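Profilin (Schizosaccharomyces pombe, PDB 3DAV) binds monomeric actin and regulates its polymerization, shaping the cytoskeleton, and is essential for cytokinesis in fission yeast. Local coordinates at residues A[89-94]-A[114-119]. Sequence-based numbering, arbitrary orientation.
Sequences ICVATK and ITEALA
Val91 packs against Thr115, Glu116 and Ala119 where the C-terminal helix 108-125 lies on the central antiparallel sheet of the profilin fold. Here strand 89-92 and helix segment 114-119 run nearly parallel, 16° apart, with axes 8.4 Å apart at closest approach. No hydrogen bond links the two segments. The contact is buried and rests on van der Waals packing.

Val91 buries the most surface, and its two methyls divide the work. CG1 stands anti to the backbone N (chi1 -171°) and presses on the Ala119 methyl. CG1 and Ala119 CB are 3.4 Å apart, closer than usual for two carbons. With only a methyl at Ala119, the helix probably can lie close to the strand here. CG2 of Val91 turns to the preceding helical turn and lies 3.5 Å from Thr115 OG1. That hydroxyl is buried with no hydrogen-bond partner in the model. The other branch of Thr115, its methyl CG2, meets CG2 of Ile89, two residues earlier in the strand. Helix 3-12 also reaches Thr115, through Leu11.

Glu116 bends at chi2 (-73°), which brings its carboxylate back to Val91, with the two side chains at about a right angle. Its OE1 sits 3.5 Å from Val91 CG1. OE2 accepts hydrogen bonds from Tyr80 and Ser78 of the neighbouring strand, which hold the carboxylate in place. A sodium ion lies about 4 Å from this side chain.

Beyond the strand end, the Thr93 hydroxyl bonds to the backbone N of Cys96, while Thr93 CG2 rests 3.6 Å from Ala119 O.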
# COMPACT_ATOMS: atom_id res chain seq x y z
N ILE A 89 -2.19 -1.28 -3.90
CA ILE A 89 -1.09 -0.45 -4.35
C ILE A 89 -0.28 -0.06 -3.11
O ILE A 89 -0.82 0.51 -2.16
CB ILE A 89 -1.59 0.84 -5.06
CG1 ILE A 89 -2.61 0.51 -6.17
CG2 ILE A 89 -0.41 1.67 -5.57
CD1 ILE A 89 -2.07 -0.32 -7.36
N CYS A 90 1.00 -0.41 -3.12
CA CYS A 90 1.92 -0.08 -2.04
C CYS A 90 3.03 0.80 -2.59
O CYS A 90 3.69 0.44 -3.56
CB CYS A 90 2.52 -1.35 -1.43
SG CYS A 90 1.30 -2.62 -1.00
N VAL A 91 3.20 1.98 -1.98
CA VAL A 91 4.26 2.91 -2.39
C VAL A 91 5.10 3.35 -1.20
O VAL A 91 4.57 3.84 -0.20
CB VAL A 91 3.71 4.15 -3.16
CG1 VAL A 91 4.87 4.95 -3.75
CG2 VAL A 91 2.74 3.73 -4.26
N ALA A 92 6.41 3.17 -1.32
CA ALA A 92 7.32 3.61 -0.28
C ALA A 92 7.67 5.08 -0.46
O ALA A 92 8.01 5.52 -1.57
CB ALA A 92 8.59 2.76 -0.29
N THR A 93 7.57 5.84 0.63
CA THR A 93 8.12 7.19 0.69
C THR A 93 9.45 7.06 1.41
O THR A 93 10.00 5.97 1.48
CB THR A 93 7.17 8.18 1.42
OG1 THR A 93 7.05 7.82 2.80
CG2 THR A 93 5.79 8.19 0.77
N LYS A 94 9.98 8.17 1.93
CA LYS A 94 11.23 8.12 2.67
C LYS A 94 11.02 7.40 4.01
O LYS A 94 11.81 6.54 4.39
CB LYS A 94 11.81 9.52 2.89
CG LYS A 94 13.24 9.54 3.43
CD LYS A 94 13.73 10.96 3.71
CE LYS A 94 13.09 11.53 4.96
NZ LYS A 94 13.72 12.82 5.36
N ILE A 114 -3.39 7.72 -7.83
CA ILE A 114 -3.72 8.44 -6.59
C ILE A 114 -2.68 8.22 -5.49
O ILE A 114 -2.16 9.18 -4.93
CB ILE A 114 -5.14 8.09 -6.08
CG1 ILE A 114 -6.20 8.60 -7.06
CG2 ILE A 114 -5.36 8.67 -4.68
CD1 ILE A 114 -7.60 7.99 -6.89
N THR A 115 -2.35 6.96 -5.20
CA THR A 115 -1.40 6.67 -4.12
C THR A 115 0.07 6.94 -4.49
O THR A 115 0.85 7.31 -3.62
CB THR A 115 -1.66 5.30 -3.38
OG1 THR A 115 -0.42 4.64 -3.06
CG2 THR A 115 -2.53 4.39 -4.18
N GLU A 116 0.44 6.81 -5.77
CA GLU A 116 1.75 7.30 -6.23
C GLU A 116 1.85 8.82 -5.99
O GLU A 116 2.89 9.31 -5.53
CB GLU A 116 2.01 6.98 -7.71
CG GLU A 116 2.23 5.49 -8.07
CD GLU A 116 3.59 4.93 -7.61
OE1 GLU A 116 4.46 5.69 -7.16
OE2 GLU A 116 3.78 3.70 -7.71
N ALA A 117 0.76 9.54 -6.27
CA ALA A 117 0.73 11.00 -6.11
C ALA A 117 0.85 11.43 -4.65
O ALA A 117 1.67 12.29 -4.32
CB ALA A 117 -0.53 11.58 -6.74
N LEU A 118 0.05 10.82 -3.77
CA LEU A 118 0.16 11.07 -2.34
C LEU A 118 1.56 10.73 -1.83
O LEU A 118 2.06 11.35 -0.89
CB LEU A 118 -0.89 10.28 -1.56
CG LEU A 118 -1.04 10.64 -0.07
CD1 LEU A 118 -1.50 12.09 0.11
CD2 LEU A 118 -1.99 9.68 0.64
N ALA A 119 2.19 9.74 -2.46
CA ALA A 119 3.55 9.36 -2.09
C ALA A 119 4.57 10.47 -2.41
O ALA A 119 5.34 10.86 -1.53
CB ALA A 119 3.95 8.05 -2.76